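Local coordinates for protein methylenetetrahydrofolate--tRNA-(uracil-5-)-methyltransferase TrmFO (PDB 3G5S) that uses FAD and methylenetetrahydrofolate to methylate uridine 54 of transfer RNA at carbon 5, probably in all tRNAs, producing 5-methyluridine, at residues Thr349-Gly354 against Glu422-Trp427; Ala357-Leu362 against Leu431-Pro436. One frame throughout, in Å; residues are numbered along the deposited sequence.

Contact 1. Residues Thr349-Gly354 against Glu422-Trp427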
ATOM      1  N   THR A 349      -6.018   7.425   2.262  1.00  8.62           N
ATOM      2  CA  THR A 349      -6.914   7.133   1.158  1.00  8.96           C
ATOM      3  C   THR A 349      -8.379   7.314   1.573  1.00  8.13           C
ATOM      4  O   THR A 349      -9.196   7.719   0.756  1.00  8.97           O
ATOM      5  CB  THR A 349      -6.652   5.747   0.529  1.00  9.32           C
ATOM      6  OG1 THR A 349      -6.775   4.721   1.519  1.00  9.86           O
ATOM      7  CG2 THR A 349      -5.261   5.698  -0.134  1.00 10.36           C
ATOM      8  N   GLY A 350      -8.705   7.029   2.832  1.00  8.67           N
ATOM      9  CA  GLY A 350     -10.039   7.334   3.340  1.00  9.17           C
ATOM     10  C   GLY A 350     -10.368   8.816   3.240  1.00  8.76           C
ATOM     11  O   GLY A 350     -11.461   9.199   2.816  1.00  9.44           O
ATOM     12  N   PHE A 351      -9.410   9.658   3.621  1.00  9.23           N
ATOM     13  CA  PHE A 351      -9.580  11.092   3.461  1.00  9.18           C
ATOM     14  C   PHE A 351      -9.926  11.453   2.014  1.00  8.56           C
ATOM     15  O   PHE A 351     -10.874  12.196   1.759  1.00  9.60           O
ATOM     16  CB  PHE A 351      -8.310  11.831   3.912  1.00  9.66           C
ATOM     17  CG  PHE A 351      -8.209  13.232   3.380  1.00  9.69           C
ATOM     18  CD1 PHE A 351      -8.990  14.253   3.906  1.00 11.63           C
ATOM     19  CD2 PHE A 351      -7.353  13.525   2.340  1.00 11.40           C
ATOM     20  CE1 PHE A 351      -8.923  15.540   3.402  1.00 12.44           C
ATOM     21  CE2 PHE A 351      -7.272  14.819   1.832  1.00 12.69           C
ATOM     22  CZ  PHE A 351      -8.058  15.824   2.368  1.00 12.94           C
ATOM     23  N   LEU A 352      -9.160  10.939   1.058  1.00  8.68           N
ATOM     24  CA  LEU A 352      -9.372  11.321  -0.334  1.00  9.00           C
ATOM     25  C   LEU A 352     -10.701  10.798  -0.876  1.00  8.52           C
ATOM     26  O   LEU A 352     -11.429  11.511  -1.568  1.00  9.49           O
ATOM     27  CB  LEU A 352      -8.207  10.892  -1.222  1.00  9.28           C
ATOM     28  CG  LEU A 352      -8.325  11.341  -2.682  1.00 10.17           C
ATOM     29  CD1 LEU A 352      -8.415  12.854  -2.832  1.00 11.52           C
ATOM     30  CD2 LEU A 352      -7.184  10.797  -3.507  1.00 11.12           C
ATOM     31  N   ALA A 353     -11.020   9.549  -0.557  1.00  8.88           N
ATOM     32  CA  ALA A 353     -12.285   8.971  -1.002  1.00  9.58           C
ATOM     33  C   ALA A 353     -13.461   9.733  -0.409  1.00  9.01           C
ATOM     34  O   ALA A 353     -14.431  10.023  -1.107  1.00  9.60           O
ATOM     35  CB  ALA A 353     -12.356   7.497  -0.642  1.00  9.82           C
ATOM     36  N   GLY A 354     -13.376  10.061   0.875  1.00  9.35           N
ATOM     37  CA  GLY A 354     -14.416  10.840   1.522  1.00 10.07           C
ATOM     38  C   GLY A 354     -14.550  12.229   0.922  1.00  9.49           C
ATOM     39  O   GLY A 354     -15.657  12.735   0.741  1.00 10.28           O
ATOM     40  N   GLU A 422       4.882  21.164   0.958  1.00 12.83           N
ATOM     41  CA  GLU A 422       4.482  22.428   0.361  1.00 13.59           C
ATOM     42  C   GLU A 422       3.479  22.218  -0.770  1.00 13.05           C
ATOM     43  O   GLU A 422       2.488  22.941  -0.875  1.00 14.30           O
ATOM     44  CB  GLU A 422       5.703  23.200  -0.157  1.00 16.26           C
ATOM     45  CG  GLU A 422       5.335  24.502  -0.867  1.00 21.82           C
ATOM     46  CD  GLU A 422       6.518  25.205  -1.520  1.00 26.40           C
ATOM     47  OE1 GLU A 422       7.677  24.880  -1.195  1.00 28.84           O
ATOM     48  OE2 GLU A 422       6.283  26.101  -2.356  1.00 28.92           O
ATOM     49  N   ALA A 423       3.745  21.233  -1.624  1.00 12.61           N
ATOM     50  CA  ALA A 423       2.848  20.934  -2.735  1.00 12.76           C
ATOM     51  C   ALA A 423       1.476  20.511  -2.219  1.00 12.36           C
ATOM     52  O   ALA A 423       0.449  20.925  -2.756  1.00 12.65           O
ATOM     53  CB  ALA A 423       3.429  19.846  -3.622  1.00 13.41           C
ATOM     54  N   PHE A 424       1.461  19.689  -1.175  1.00 11.28           N
ATOM     55  CA  PHE A 424       0.203  19.229  -0.617  1.00 11.71           C
ATOM     56  C   PHE A 424      -0.592  20.386  -0.023  1.00 12.21           C
ATOM     57  O   PHE A 424      -1.807  20.485  -0.208  1.00 12.31           O
ATOM     58  CB  PHE A 424       0.451  18.162   0.438  1.00 11.24           C
ATOM     59  CG  PHE A 424      -0.808  17.496   0.901  1.00 10.98           C
ATOM     60  CD1 PHE A 424      -1.413  16.527   0.120  1.00 11.84           C
ATOM     61  CD2 PHE A 424      -1.404  17.858   2.093  1.00 12.54           C
ATOM     62  CE1 PHE A 424      -2.584  15.919   0.526  1.00 12.75           C
ATOM     63  CE2 PHE A 424      -2.579  17.252   2.504  1.00 13.09           C
ATOM     64  CZ  PHE A 424      -3.165  16.282   1.716  1.00 13.27           C
ATOM     65  N   SER A 425       0.096  21.252   0.710  1.00 12.72           N
ATOM     66  CA  SER A 425      -0.555  22.398   1.327  0.66 13.63           C
ATOM     67  C   SER A 425      -1.142  23.345   0.287  1.00 14.21           C
ATOM     68  O   SER A 425      -2.241  23.864   0.462  1.00 15.23           O
ATOM     69  CB  SER A 425       0.421  23.141   2.236  0.66 14.72           C
ATOM     70  OG  SER A 425       0.738  22.360   3.373  0.66 17.39           O
ATOM     71  N   ALA A 426      -0.410  23.574  -0.797  1.00 14.00           N
ATOM     72  CA  ALA A 426      -0.927  24.422  -1.865  1.00 15.08           C
ATOM     73  C   ALA A 426      -2.162  23.790  -2.505  1.00 15.07           C
ATOM     74  O   ALA A 426      -3.125  24.473  -2.844  1.00 17.11           O
ATOM     75  CB  ALA A 426       0.149  24.690  -2.906  1.00 16.23           C
ATOM     76  N   TRP A 427      -2.131  22.474  -2.667  1.00 14.05           N
ATOM     77  CA  TRP A 427      -3.278  21.759  -3.205  1.00 14.02           C
ATOM     78  C   TRP A 427      -4.492  21.940  -2.291  1.00 13.39           C
ATOM     79  O   TRP A 427      -5.581  22.271  -2.761  1.00 15.01           O
ATOM     80  CB  TRP A 427      -2.926  20.290  -3.407  1.00 13.49           C
ATOM     81  CG  TRP A 427      -4.081  19.457  -3.848  1.00 12.81           C
ATOM     82  CD1 TRP A 427      -4.633  19.395  -5.100  1.00 13.88           C
ATOM     83  CD2 TRP A 427      -4.831  18.552  -3.034  1.00 12.31           C
ATOM     84  NE1 TRP A 427      -5.687  18.507  -5.106  1.00 13.85           N
ATOM     85  CE2 TRP A 427      -5.829  17.977  -3.850  1.00 12.62           C
ATOM     86  CE3 TRP A 427      -4.761  18.174  -1.691  1.00 12.14           C
ATOM     87  CZ2 TRP A 427      -6.741  17.038  -3.367  1.00 12.54           C
ATOM     88  CZ3 TRP A 427      -5.671  17.248  -1.210  1.00 13.35           C
ATOM     89  CH2 TRP A 427      -6.643  16.687  -2.047  1.00 12.93           C
TER
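Trp427 and Phe351 meet rim to rim: CZ3 of the indole lies 4.2 Å from CE2 of the phenyl ring, each atom at the edge of the other ring and near its plane. The two planes stand almost perpendicular, yet neither ring presents its face, so this is packing of C-H edges and not a T-shaped stack. Such long side chains are needed because the axes of the two helical segments, nearly parallel at 24°, come no closer than 15.5 Å. Trp427 carries CG anti to its backbone nitrogen (chi1 175°), a torsion that stretches the indole across the gap, and its six-membered ring leads. Beside that meeting point, Leu352 adds one branch: its CD1 lies 4.3 Å from CH2 of Trp427, an oblique approach to the indole. Phe424, one turn before Trp427, reaches Phe351 as well, CZ to CE2 at 4.4 Å, so the CE2 corner of Phe351 is shared by two aromatic groups from the same helix. Helix 63-74 supplies Met71 to both phenylalanines, while Glu15 and Thr19 of helix 11-22 touch Phe351. Val367 and Pro370 lie against the indole, which remains partly exposed. Helix 11-22 follows the glycine-rich turn of the Rossmann-type FAD-binding fold, and the side chain of Phe351 is about 12 Å from the bound FAD. The contact lies behind this helix, away from the FAD itself, and connects helix 343-361 to helix 409-429. With no hydrogen bond or charge between the segments and no closely fitted pair, cohesion here must come from dispersion and the burial of hydrocarbon, which bulky aromatic residues provide across a wide helix spacing without demanding exact orientation.

Contact 2. Residues Ala357-Leu362 against Leu431-Pro436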
ATOM      1  N   ALA A 357     -16.228  11.757  -2.510  1.00  9.63           N
ATOM      2  CA  ALA A 357     -17.631  11.409  -2.303  1.00 10.24           C
ATOM      3  C   ALA A 357     -18.436  12.634  -1.852  1.00  9.97           C
ATOM      4  O   ALA A 357     -19.562  12.847  -2.306  1.00 10.54           O
ATOM      5  CB  ALA A 357     -17.744  10.289  -1.290  1.00 10.35           C
ATOM      6  N   ALA A 358     -17.852  13.436  -0.962  1.00 10.22           N
ATOM      7  CA  ALA A 358     -18.504  14.652  -0.493  1.00 10.93           C
ATOM      8  C   ALA A 358     -18.700  15.605  -1.660  1.00 11.13           C
ATOM      9  O   ALA A 358     -19.769  16.200  -1.839  1.00 12.62           O
ATOM     10  CB  ALA A 358     -17.674  15.309   0.595  1.00 11.65           C
ATOM     11  N   ARG A 359     -17.648  15.769  -2.455  1.00 11.38           N
ATOM     12  CA  ARG A 359     -17.743  16.629  -3.628  1.00 11.86           C
ATOM     13  C   ARG A 359     -18.814  16.148  -4.605  1.00 11.78           C
ATOM     14  O   ARG A 359     -19.596  16.937  -5.133  1.00 12.71           O
ATOM     15  CB  ARG A 359     -16.372  16.792  -4.293  1.00 12.51           C
ATOM     16  CG  ARG A 359     -15.413  17.623  -3.428  1.00 12.06           C
ATOM     17  CD  ARG A 359     -13.997  17.692  -4.016  1.00 12.84           C
ATOM     18  NE  ARG A 359     -13.981  18.278  -5.352  1.00 13.02           N
ATOM     19  CZ  ARG A 359     -13.987  19.584  -5.603  1.00 14.42           C
ATOM     20  NH1 ARG A 359     -13.997  20.011  -6.856  1.00 15.57           N
ATOM     21  NH2 ARG A 359     -13.980  20.466  -4.610  1.00 15.09           N
ATOM     22  N   LYS A 360     -18.884  14.835  -4.808  1.00 19.85           N
ATOM     23  CA  LYS A 360     -19.929  14.244  -5.660  1.00 19.85           C
ATOM     24  C   LYS A 360     -21.334  14.591  -5.158  1.00 19.84           C
ATOM     25  O   LYS A 360     -22.245  14.926  -5.943  1.00 12.93           O
ATOM     26  CB  LYS A 360     -19.776  12.720  -5.668  1.00 19.85           C
ATOM     27  CG  LYS A 360     -20.570  12.022  -6.765  1.00 19.85           C
ATOM     28  CD  LYS A 360     -20.058  12.447  -8.133  1.00 19.85           C
ATOM     29  CE  LYS A 360     -20.062  11.286  -9.123  1.00 19.85           C
ATOM     30  NZ  LYS A 360     -21.349  11.056  -9.821  1.00 19.85           N
ATOM     31  N   ALA A 361     -21.498  14.487  -3.848  1.00 11.86           N
ATOM     32  CA  ALA A 361     -22.765  14.808  -3.199  1.00 12.56           C
ATOM     33  C   ALA A 361     -23.147  16.273  -3.438  1.00 13.08           C
ATOM     34  O   ALA A 361     -24.332  16.616  -3.480  1.00 14.53           O
ATOM     35  CB  ALA A 361     -22.709  14.501  -1.718  1.00 13.09           C
ATOM     36  N   LEU A 362     -22.128  17.114  -3.592  1.00 13.35           N
ATOM     37  CA  LEU A 362     -22.271  18.554  -3.810  1.00 14.87           C
ATOM     38  C   LEU A 362     -22.312  18.905  -5.300  1.00 14.64           C
ATOM     39  O   LEU A 362     -22.402  20.078  -5.665  1.00 16.56           O
ATOM     40  CB  LEU A 362     -21.128  19.314  -3.124  1.00 16.56           C
ATOM     41  CG  LEU A 362     -21.101  19.227  -1.599  1.00 18.67           C
ATOM     42  CD1 LEU A 362     -19.825  19.840  -1.050  1.00 20.39           C
ATOM     43  CD2 LEU A 362     -22.326  19.899  -0.998  1.00 20.36           C
ATOM     44  N   LEU A 431      -8.693  23.995  -2.777  1.00 20.43           N
ATOM     45  CA  LEU A 431      -9.966  23.274  -2.751  1.00 19.91           C
ATOM     46  C   LEU A 431     -11.160  24.185  -2.499  1.00 19.72           C
ATOM     47  O   LEU A 431     -11.142  25.011  -1.588  1.00 20.83           O
ATOM     48  CB  LEU A 431      -9.956  22.196  -1.678  1.00 19.72           C
ATOM     49  CG  LEU A 431      -8.975  21.041  -1.845  1.00 19.09           C
ATOM     50  CD1 LEU A 431      -9.005  20.185  -0.593  1.00 18.94           C
ATOM     51  CD2 LEU A 431      -9.288  20.208  -3.084  1.00 20.09           C
ATOM     52  N   ASN A 432     -12.206  24.004  -3.297  1.00 19.09           N
ATOM     53  CA  ASN A 432     -13.446  24.750  -3.132  1.00 21.11           C
ATOM     54  C   ASN A 432     -14.626  23.810  -3.340  1.00 20.58           C
ATOM     55  O   ASN A 432     -14.816  23.288  -4.442  1.00 21.99           O
ATOM     56  CB  ASN A 432     -13.505  25.905  -4.129  1.00 23.79           C
ATOM     57  CG  ASN A 432     -14.640  26.860  -3.845  1.00 26.02           C
ATOM     58  OD1 ASN A 432     -15.443  26.637  -2.940  1.00 27.25           O
ATOM     59  ND2 ASN A 432     -14.713  27.935  -4.618  1.00 28.30           N
ATOM     60  N   PRO A 433     -15.430  23.583  -2.284  1.00 21.49           N
ATOM     61  CA  PRO A 433     -15.358  24.210  -0.958  1.00 21.73           C
ATOM     62  C   PRO A 433     -14.118  23.780  -0.184  1.00 20.96           C
ATOM     63  O   PRO A 433     -13.606  22.682  -0.395  1.00 20.91           O
ATOM     64  CB  PRO A 433     -16.603  23.654  -0.258  1.00 22.75           C
ATOM     65  CG  PRO A 433     -16.798  22.327  -0.904  1.00 22.65           C
ATOM     66  CD  PRO A 433     -16.544  22.623  -2.350  1.00 21.44           C
ATOM     67  N   PRO A 434     -13.634  24.645   0.715  1.00 21.16           N
ATOM     68  CA  PRO A 434     -12.451  24.325   1.513  1.00 21.10           C
ATOM     69  C   PRO A 434     -12.826  23.424   2.677  1.00 21.55           C
ATOM     70  O   PRO A 434     -13.983  23.390   3.095  1.00 23.23           O
ATOM     71  CB  PRO A 434     -12.035  25.695   2.053  1.00 23.13           C
ATOM     72  CG  PRO A 434     -13.340  26.425   2.175  1.00 23.74           C
ATOM     73  CD  PRO A 434     -14.065  26.040   0.917  1.00 22.75           C
ATOM     74  N   LEU A 435     -11.848  22.688   3.191  1.00 19.79           N
ATOM     75  CA  LEU A 435     -12.022  21.998   4.454  1.00 21.27           C
ATOM     76  C   LEU A 435     -12.037  23.068   5.536  1.00 22.85           C
ATOM     77  O   LEU A 435     -11.096  23.845   5.656  1.00 24.01           O
ATOM     78  CB  LEU A 435     -10.885  21.007   4.677  1.00 21.39           C
ATOM     79  CG  LEU A 435     -10.869  19.861   3.660  1.00 21.85           C
ATOM     80  CD1 LEU A 435      -9.466  19.299   3.504  1.00 22.34           C
ATOM     81  CD2 LEU A 435     -11.865  18.770   4.040  1.00 22.13           C
ATOM     82  N   PRO A 436     -13.123  23.128   6.318  1.00 23.66           N
ATOM     83  CA  PRO A 436     -13.313  24.226   7.271  1.00 24.49           C
ATOM     84  C   PRO A 436     -12.340  24.157   8.445  1.00 25.78           C
ATOM     85  O   PRO A 436     -11.684  23.135   8.635  1.00 26.91           O
ATOM     86  CB  PRO A 436     -14.752  24.019   7.762  1.00 24.90           C
ATOM     87  CG  PRO A 436     -15.387  23.097   6.758  1.00 25.99           C
ATOM     88  CD  PRO A 436     -14.279  22.222   6.282  1.00 24.32           C
TER
HETATM   89  O   HOH W   1     -13.833  20.404  -1.736  1.00 20.14           O
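Leu362 lays its CD1 methyl against the ring of Pro433, with CD1 3.9 Å from CG, and the two side chains cross obliquely. Leucine and proline suit this outer edge, since each offers compact hydrocarbon to the other, and Leu364 adds to the cover on the proline. Deeper in, Arg359 supplies the polar half of the contact: its NH2 donates to the backbone O of Asn432 at 2.9 Å. The bond is moderately bent (147° at the hydrogen), and NH2 approaches from well above the carbonyl plane, so it does not use a lone pair. NH2 also donates to a water 2.9 Å away, lying in the guanidinium plane at its edge, and that water passes a hydrogen to Pro433 O at 2.7 Å. The peptide bond before Pro433 is cis. One nitrogen holds two successive carbonyls, Asn432 O directly and Pro433 O through the water. Arg359 stands near the end of helix 343-361, which follows strand 331-333 of the parallel sheet in the Rossmann-type domain; the partner residues belong to the irregular tail after helix 409-429. A bend at chi3 (59°) turns the guanidinium out of line with the earlier part of the chain, while NE bonds to Pro365 O, which fixes the rotation of the group. Arginine fits because its N-H groups can serve several backbone carbonyls at once. A methionine here would probably leave Asn432 O without its donor and the bridging water without the N-H it accepts from, setting the tail freer to shift. Leu431, next in the chain to Asn432, turns to the same helix one turn earlier and packs on Leu355.

Overall arrangement
From the N terminus, the chain builds most of the Rossmann-type domain and its attached antiparallel sheet before helix 343-361 supplies the first segments of both contacts in turn. Next comes a passage of some 70 residues with helices but no strands, including helix 374-384. Helix 409-429 then closes the loop of contact 1 and the tail beyond it closes that of contact 2. The order of segments alternates, so the two loops cross instead of nesting. Their centres are 12 Å apart, and they join directly where Phe351 CE1 lies 3.8 Å from Leu435 CD1. Together they fasten the C-terminal helix and tail along one helix of the FAD-binding domain.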